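Local coordinates for enoyl-CoA hydratase/isomerase family protein (Pseudomonas syringae pv. tomato, PDB 3OT6), which probably acts on acyl-CoA thioesters as a hydratase or isomerase of the crotonase-like family, at residues Pro96-Cys101 against Ala195-Ile200. Numbering follows the deposited sequence.
Sequences PIIVAC and AQLKKI
In the crotonase-like core, where Pro96 leads into strand 97-100, Pro96 and Ile98 meet Leu197 of helix 186-197, one of the helices lying against the main sheet. No hydrogen bond joins the two segments; the contact is wholly apolar and modest, burying 146 Å² in all. Leu197 does most of the touching, and it does so with one methyl: CD1 of Leu197 sits 3.7 Å from CB of Pro96 and 3.9 Å from CD1 of Ile98, so a single branch reaches both residues. The second branch stays with the proline, CD2 of Leu197 lying 4.2 Å from CB of Pro96. A chi1 of -66°, with CG anti to the leucine's own carbonyl carbon, goes with both methyls facing Pro96 and CD1 going on to Ile98. Ile98 brings its longer branch alongside, CG1 as well as CD1 touching the leucine methyl, and the isoleucine and leucine chains pass side by side, pointing opposite ways.

Alternation along residues 96-98 sorts them: Pro96 and Ile98 direct their CB atoms at the helix, while Ile97 turns its own away. Strand 97-100 is an inner strand of the mixed six-stranded sheet, parallel to its neighbours 50-54 and 118-122, and Leu197 also touches Ile50, extending the apolar patch to the adjoining strand. Earlier on the same helix, Val193 and Ala194 also touch Ile98.

Beyond Leu197 the chain bends in a type I beta turn, Leu197 to Ile200, closed by a hydrogen bond from Ile200 N to Leu197 O of 3.1 Å. That bend brings Ile200 back toward the proline, where its CD1 makes a looser approach to Pro96 CG at 4.5 Å. His205 of helix 202-230 touches both Pro96 and Ile200.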
loop_
_atom_site.group_PDB
_atom_site.type_symbol
_atom_site.label_atom_id
_atom_site.label_comp_id
_atom_site.label_asym_id
_atom_site.label_seq_id
_atom_site.Cartn_x
_atom_site.Cartn_y
_atom_site.Cartn_z
ATOM N N PRO A 96 -2.485 -3.556 -13.405
ATOM C CA PRO A 96 -2.791 -4.125 -12.124
ATOM C C PRO A 96 -1.619 -3.983 -11.144
ATOM O O PRO A 96 -0.471 -4.186 -11.535
ATOM C CB PRO A 96 -3.063 -5.607 -12.472
ATOM C CG PRO A 96 -3.638 -5.544 -13.917
ATOM C CD PRO A 96 -2.668 -4.544 -14.498
ATOM N N ILE A 97 -1.902 -3.607 -9.896
ATOM C CA ILE A 97 -0.915 -3.646 -8.833
ATOM C C ILE A 97 -1.206 -4.765 -7.809
ATOM O O ILE A 97 -2.312 -4.838 -7.203
ATOM C CB ILE A 97 -0.762 -2.292 -8.157
ATOM C CG1 ILE A 97 -0.388 -1.232 -9.196
ATOM C CG2 ILE A 97 0.375 -2.346 -7.092
ATOM C CD1 ILE A 97 -0.224 0.169 -8.613
ATOM N N ILE A 98 -0.220 -5.661 -7.665
ATOM C CA ILE A 98 -0.222 -6.720 -6.670
ATOM C C ILE A 98 0.659 -6.259 -5.537
ATOM O O ILE A 98 1.759 -5.705 -5.747
ATOM C CB ILE A 98 0.323 -8.034 -7.243
ATOM C CG1 ILE A 98 -0.457 -8.435 -8.492
ATOM C CG2 ILE A 98 0.219 -9.174 -6.244
ATOM C CD1 ILE A 98 0.155 -9.715 -9.265
ATOM N N VAL A 99 0.170 -6.414 -4.324
ATOM C CA VAL A 99 1.041 -6.178 -3.170
ATOM C C VAL A 99 1.247 -7.534 -2.555
ATOM O O VAL A 99 0.256 -8.263 -2.242
ATOM C CB VAL A 99 0.456 -5.155 -2.139
ATOM C CG1 VAL A 99 1.382 -5.052 -0.892
ATOM C CG2 VAL A 99 0.311 -3.810 -2.811
ATOM N N ALA A 100 2.518 -7.887 -2.448
ATOM C CA ALA A 100 2.941 -9.172 -1.930
ATOM C C ALA A 100 3.581 -8.888 -0.581
ATOM O O ALA A 100 4.762 -8.443 -0.519
ATOM C CB ALA A 100 3.953 -9.807 -2.868
ATOM N N CYS A 101 2.855 -9.152 0.499
ATOM C CA CYS A 101 3.318 -8.687 1.782
ATOM C C CYS A 101 4.129 -9.784 2.478
ATOM O O CYS A 101 3.571 -10.824 2.790
ATOM C CB CYS A 101 2.129 -8.201 2.621
ATOM S SG CYS A 101 2.500 -8.101 4.362
ATOM N N ALA A 195 0.051 -14.032 -13.630
ATOM C CA ALA A 195 -0.172 -14.798 -14.833
ATOM C C ALA A 195 -1.641 -14.712 -15.200
ATOM O O ALA A 195 -1.965 -14.598 -16.388
ATOM C CB ALA A 195 0.305 -16.290 -14.669
ATOM N N GLN A 196 -2.534 -14.760 -14.197
ATOM C CA GLN A 196 -3.978 -14.656 -14.478
ATOM C C GLN A 196 -4.398 -13.238 -14.876
ATOM O O GLN A 196 -5.357 -13.057 -15.634
ATOM C CB GLN A 196 -4.852 -15.167 -13.320
ATOM C CG GLN A 196 -4.662 -16.670 -12.964
ATOM C CD GLN A 196 -4.984 -17.614 -14.153
ATOM O OE1 GLN A 196 -4.080 -18.268 -14.725
ATOM N NE2 GLN A 196 -6.274 -17.650 -14.551
ATOM N N LEU A 197 -3.690 -12.228 -14.371
ATOM C CA LEU A 197 -3.997 -10.841 -14.752
ATOM C C LEU A 197 -3.542 -10.567 -16.175
ATOM O O LEU A 197 -4.192 -9.780 -16.891
ATOM C CB LEU A 197 -3.443 -9.779 -13.766
ATOM C CG LEU A 197 -4.041 -9.778 -12.351
ATOM C CD1 LEU A 197 -3.053 -9.159 -11.358
ATOM C CD2 LEU A 197 -5.379 -9.079 -12.303
ATOM N N LYS A 198 -2.455 -11.201 -16.600
ATOM C CA LYS A 198 -1.997 -11.040 -17.995
ATOM C C LYS A 198 -3.125 -11.342 -19.005
ATOM O O LYS A 198 -3.122 -10.805 -20.093
ATOM C CB LYS A 198 -0.797 -11.947 -18.280
ATOM C CG LYS A 198 0.518 -11.367 -17.865
ATOM C CD LYS A 198 1.549 -12.430 -17.977
ATOM C CE LYS A 198 2.900 -11.798 -18.069
ATOM N NZ LYS A 198 3.947 -12.823 -17.760
ATOM N N LYS A 199 -4.113 -12.150 -18.604
ATOM C CA LYS A 199 -5.196 -12.577 -19.487
ATOM C C LYS A 199 -6.314 -11.600 -19.740
ATOM O O LYS A 199 -7.159 -11.867 -20.607
ATOM C CB LYS A 199 -5.796 -13.850 -18.974
ATOM C CG LYS A 199 -4.843 -14.977 -19.097
ATOM C CD LYS A 199 -5.541 -16.204 -18.694
ATOM C CE LYS A 199 -4.533 -17.343 -18.723
ATOM N NZ LYS A 199 -5.303 -18.544 -18.275
ATOM N N ILE A 200 -6.323 -10.468 -19.025
ATOM C CA ILE A 200 -7.363 -9.457 -19.188
ATOM C C ILE A 200 -6.944 -8.324 -20.109
ATOM O O ILE A 200 -5.764 -8.089 -20.367
ATOM C CB ILE A 200 -7.891 -8.884 -17.805
ATOM C CG1 ILE A 200 -6.860 -7.932 -17.176
ATOM C CG2 ILE A 200 -8.271 -10.023 -16.878
ATOM C CD1 ILE A 200 -7.222 -7.357 -15.848
#